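Local coordinates for McyG protein (Microcystis aeruginosa PCC 7806, PDB 4R0M) that probably activates an aromatic amino or carboxylic acid as its adenylate with ATP and passes it to a carrier domain in microcystin biosynthesis, at residues G94-P99 with Q174-L179; L482-S487 with A516-L521. All blocks are in the same frame, centred on the assembly; numbering follows the deposited sequence.

Contact 1. Residues G94-P99 with Q174-L179; sequences GIIPVP and QDAALL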
# COMPACT_ATOMS: atom_id res chain seq x y z
N GLY A 94 -14.19 20.42 5.08
CA GLY A 94 -14.00 19.89 6.43
C GLY A 94 -14.81 18.63 6.68
O GLY A 94 -15.09 18.28 7.83
N ILE A 95 -15.19 17.95 5.60
CA ILE A 95 -15.84 16.64 5.67
C ILE A 95 -14.73 15.59 5.60
O ILE A 95 -13.82 15.71 4.78
CB ILE A 95 -16.84 16.44 4.51
CG1 ILE A 95 -17.97 17.48 4.58
CG2 ILE A 95 -17.42 15.03 4.52
CD1 ILE A 95 -18.70 17.69 3.28
N ILE A 96 -14.79 14.59 6.47
CA ILE A 96 -13.75 13.57 6.52
C ILE A 96 -14.05 12.43 5.54
O ILE A 96 -15.01 11.67 5.74
CB ILE A 96 -13.55 13.03 7.96
CG1 ILE A 96 -13.16 14.17 8.91
CG2 ILE A 96 -12.49 11.93 7.98
CD1 ILE A 96 -13.47 13.90 10.36
N PRO A 97 -13.24 12.30 4.47
CA PRO A 97 -13.41 11.19 3.54
C PRO A 97 -12.87 9.90 4.14
O PRO A 97 -11.85 9.91 4.83
CB PRO A 97 -12.58 11.61 2.33
CG PRO A 97 -11.51 12.48 2.89
CD PRO A 97 -12.07 13.14 4.12
N VAL A 98 -13.57 8.80 3.88
CA VAL A 98 -13.15 7.48 4.36
C VAL A 98 -13.02 6.55 3.15
O VAL A 98 -13.97 5.83 2.81
CB VAL A 98 -14.11 6.91 5.43
CG1 VAL A 98 -13.56 5.62 6.03
CG2 VAL A 98 -14.36 7.93 6.53
N PRO A 99 -11.85 6.59 2.49
CA PRO A 99 -11.65 5.79 1.29
C PRO A 99 -11.48 4.32 1.64
O PRO A 99 -10.70 3.97 2.53
CB PRO A 99 -10.35 6.35 0.69
CG PRO A 99 -10.04 7.59 1.47
CD PRO A 99 -10.66 7.38 2.81
N GLN A 174 -4.87 20.73 13.18
CA GLN A 174 -4.84 19.65 14.17
C GLN A 174 -6.13 18.82 14.18
O GLN A 174 -6.22 17.80 14.87
CB GLN A 174 -4.55 20.20 15.58
CG GLN A 174 -3.14 20.73 15.78
CD GLN A 174 -2.10 19.64 15.97
OE1 GLN A 174 -1.94 18.76 15.12
NE2 GLN A 174 -1.37 19.70 17.08
N ASP A 175 -7.14 19.26 13.43
CA ASP A 175 -8.37 18.49 13.26
C ASP A 175 -8.15 17.35 12.28
O ASP A 175 -7.29 17.44 11.39
CB ASP A 175 -9.51 19.38 12.77
CG ASP A 175 -10.05 20.30 13.85
OD1 ASP A 175 -9.82 20.04 15.05
OD2 ASP A 175 -10.73 21.28 13.50
N ALA A 176 -8.93 16.29 12.43
CA ALA A 176 -8.91 15.16 11.51
C ALA A 176 -9.26 15.60 10.10
O ALA A 176 -10.22 16.36 9.89
CB ALA A 176 -9.88 14.08 11.98
N ALA A 177 -8.48 15.14 9.13
CA ALA A 177 -8.71 15.45 7.72
C ALA A 177 -8.97 14.18 6.90
O ALA A 177 -9.60 14.24 5.85
CB ALA A 177 -7.52 16.21 7.15
N LEU A 178 -8.46 13.05 7.39
CA LEU A 178 -8.51 11.80 6.65
C LEU A 178 -8.58 10.60 7.60
O LEU A 178 -7.80 10.51 8.55
CB LEU A 178 -7.29 11.68 5.73
CG LEU A 178 -7.13 10.47 4.81
CD1 LEU A 178 -8.26 10.37 3.79
CD2 LEU A 178 -5.78 10.55 4.11
N LEU A 179 -9.52 9.71 7.33
CA LEU A 179 -9.67 8.49 8.12
C LEU A 179 -9.49 7.27 7.22
O LEU A 179 -10.29 7.03 6.32
CB LEU A 179 -11.04 8.48 8.82
CG LEU A 179 -11.42 7.31 9.74
CD1 LEU A 179 -10.42 7.11 10.87
CD2 LEU A 179 -12.82 7.55 10.30
O HOH W 1 -11.26 16.33 5.40

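Contact 2. Residues L482-S487 with A516-L521; sequences LIITFS and AYVIPL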
# COMPACT_ATOMS: atom_id res chain seq x y z
N LEU A 482 6.31 -25.68 8.22
CA LEU A 482 6.37 -24.62 7.23
C LEU A 482 5.31 -24.87 6.17
O LEU A 482 5.27 -25.94 5.56
CB LEU A 482 7.76 -24.56 6.58
CG LEU A 482 7.93 -23.68 5.34
CD1 LEU A 482 7.84 -22.19 5.68
CD2 LEU A 482 9.25 -23.98 4.64
N ILE A 483 4.45 -23.88 5.96
CA ILE A 483 3.38 -23.98 4.97
C ILE A 483 3.62 -22.97 3.85
O ILE A 483 3.90 -21.80 4.10
CB ILE A 483 1.97 -23.81 5.59
CG1 ILE A 483 1.68 -24.94 6.59
CG2 ILE A 483 0.89 -23.84 4.52
CD1 ILE A 483 2.22 -24.69 7.99
N ILE A 484 3.50 -23.45 2.62
CA ILE A 484 3.68 -22.63 1.44
C ILE A 484 2.42 -22.65 0.58
O ILE A 484 1.94 -23.71 0.18
CB ILE A 484 4.92 -23.08 0.63
CG1 ILE A 484 6.20 -22.59 1.32
CG2 ILE A 484 4.86 -22.56 -0.81
CD1 ILE A 484 7.46 -23.30 0.89
N THR A 485 1.87 -21.46 0.33
CA THR A 485 0.74 -21.30 -0.57
C THR A 485 1.18 -20.51 -1.79
O THR A 485 2.01 -19.62 -1.68
CB THR A 485 -0.44 -20.59 0.12
OG1 THR A 485 0.01 -19.34 0.65
CG2 THR A 485 -1.02 -21.44 1.24
N PHE A 486 0.61 -20.86 -2.94
CA PHE A 486 0.98 -20.23 -4.20
C PHE A 486 -0.17 -20.32 -5.19
O PHE A 486 -1.16 -21.01 -4.95
CB PHE A 486 2.24 -20.89 -4.77
CG PHE A 486 1.98 -22.20 -5.46
CD1 PHE A 486 1.77 -23.36 -4.73
CD2 PHE A 486 1.94 -22.27 -6.85
CE1 PHE A 486 1.53 -24.57 -5.37
CE2 PHE A 486 1.69 -23.48 -7.49
CZ PHE A 486 1.49 -24.63 -6.75
N SER A 487 -0.04 -19.62 -6.31
CA SER A 487 -0.97 -19.74 -7.42
C SER A 487 -0.21 -20.20 -8.66
O SER A 487 0.88 -19.68 -8.94
CB SER A 487 -1.68 -18.41 -7.69
OG SER A 487 -2.69 -18.56 -8.67
N ALA A 516 5.94 -28.54 4.86
CA ALA A 516 5.07 -29.66 5.20
C ALA A 516 3.92 -29.77 4.20
O ALA A 516 3.58 -30.87 3.75
CB ALA A 516 4.54 -29.52 6.62
N TYR A 517 3.33 -28.62 3.86
CA TYR A 517 2.25 -28.56 2.88
C TYR A 517 2.50 -27.48 1.83
O TYR A 517 2.97 -26.39 2.16
CB TYR A 517 0.90 -28.30 3.57
CG TYR A 517 0.55 -29.30 4.65
CD1 TYR A 517 -0.03 -30.53 4.34
CD2 TYR A 517 0.80 -29.02 6.00
CE1 TYR A 517 -0.36 -31.45 5.33
CE2 TYR A 517 0.47 -29.92 7.00
CZ TYR A 517 -0.10 -31.14 6.65
OH TYR A 517 -0.42 -32.04 7.64
N VAL A 518 2.18 -27.80 0.58
CA VAL A 518 2.25 -26.84 -0.52
C VAL A 518 0.90 -26.82 -1.23
O VAL A 518 0.54 -27.77 -1.92
CB VAL A 518 3.38 -27.18 -1.52
CG1 VAL A 518 3.46 -26.12 -2.61
CG2 VAL A 518 4.73 -27.28 -0.81
N ILE A 519 0.17 -25.72 -1.05
CA ILE A 519 -1.21 -25.62 -1.52
C ILE A 519 -1.38 -24.64 -2.69
O ILE A 519 -1.17 -23.43 -2.52
CB ILE A 519 -2.17 -25.22 -0.38
CG1 ILE A 519 -1.87 -26.02 0.89
CG2 ILE A 519 -3.62 -25.40 -0.83
CD1 ILE A 519 -2.18 -25.28 2.18
N PRO A 520 -1.75 -25.16 -3.87
CA PRO A 520 -2.12 -24.33 -5.01
C PRO A 520 -3.43 -23.59 -4.74
O PRO A 520 -4.32 -24.13 -4.08
CB PRO A 520 -2.32 -25.34 -6.15
CG PRO A 520 -1.58 -26.56 -5.72
CD PRO A 520 -1.73 -26.59 -4.23
N LEU A 521 -3.53 -22.37 -5.25
CA LEU A 521 -4.72 -21.55 -5.05
C LEU A 521 -5.14 -20.79 -6.30
O LEU A 521 -4.30 -20.34 -7.08
CB LEU A 521 -4.51 -20.57 -3.89
CG LEU A 521 -4.98 -21.04 -2.51
CD1 LEU A 521 -4.44 -20.11 -1.44
CD2 LEU A 521 -6.50 -21.11 -2.45

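Contact 1. Residues G94-P99 with Q174-L179
I96 reaches across to L179 and A176 with two different branches. With CG1 anti to its carbonyl carbon (chi1 -59°), CG2 turns to L179, meeting CB at 3.8 Å, while CG1 carries CD1 toward A176, 3.9 Å from its CB. This is the tightly packed part: V98 lies alongside L179, its CG2 4.1 Å from L179 CB, and beta-branched residues suit the extended backbone here. The P97 and P99 side chains cross that of L178 at about a right angle; L178 CD1 lies 4.0 Å from both P97 CG and P99 CD. Prolines suit this outer edge: strand 72-76 bonds to I96 and V98, and lacking N-H, P97 and P99 limit what the edge can give to 176-179. The backbones run nearly parallel, 14° apart, yet share a single direct bond, a weak one from L179 N to P97 O at 3.4 Å, supplemented by a CA-H...O contact from V98 CA to L179 O. A176 forms the partly exposed rim. Separately, a water bridges I95 O and A177 O, donating to each at 2.7 Å, where no direct bond joins the backbones. A177 and L178 form a classic beta bulge opposite L194. Strand 96-99 is outermost in a four-stranded parallel sheet, covered by helix 80-93 on its proline face; strand 176-182, paired with strand 190-195, approaches its other edge, with A177 touching helix 196-210.

Contact 2. Residues L482-S487 with A516-L521
I484 and F486 exchange alternate backbone bonds with the facing strand, as parallel pairing requires. I484 N gives to Y517 O at 3.0 Å, nearly straight at 175°, I519 N gives to I484 O, and F486 N gives to I519 O. Before this regular pattern, A516 N gives a bent bond (139°) to L482 O; beyond it L521 N bonds weakly to F486 O, and S487, a small hydroxyl side chain, donates to the backbone carbonyl L521 O at 2.9 Å. P520 suits its place, because I519 and L521 make the bonds to the facing strand and its own N faces the sheet's outer edge.

The aromatic contact rests on F486. Its CG sits between backbone N and carbonyl carbon (chi1 79°), which swings the ring over the neighbouring strand, where P520 CA makes a CH-pi contact 4.1 Å from the ring centroid. V518 CG1 approaches CE1 of that ring obliquely, at 3.7 Å.

Aliphatic packing fills the opposite face: I519 CD1 lies 4.1 Å from both I483 CG2 and T485 CG2, and I483 CG1 meets the edge of the Y517 ring. Helix 498-511 covers F486 and V518, completing a beta-alpha-beta crossover, with helix 536-545 against the sheet's other face.

How the contacts relate
Contact 1 closes before contact 2 opens along the chain, and the two lie on opposite sides of its centre, their own centres 40 Å apart and their nearest atoms about 25 Å apart. Contact 1 belongs to the AMP-binding region: the L178 side chain is about 12 Å from the bound phenylalanyl-adenylate, near the pocket without lining it, since the pocket residues begin further along the chain, at 182. Contact 2 builds part of a small three-stranded sheet late in the chain, consistent with the mobile C-terminal subdomain of ANL adenylating enzymes. In both the strands run nearly parallel, but only contact 2 is a true pairing within one sheet; contact 1 brings separate sheets together.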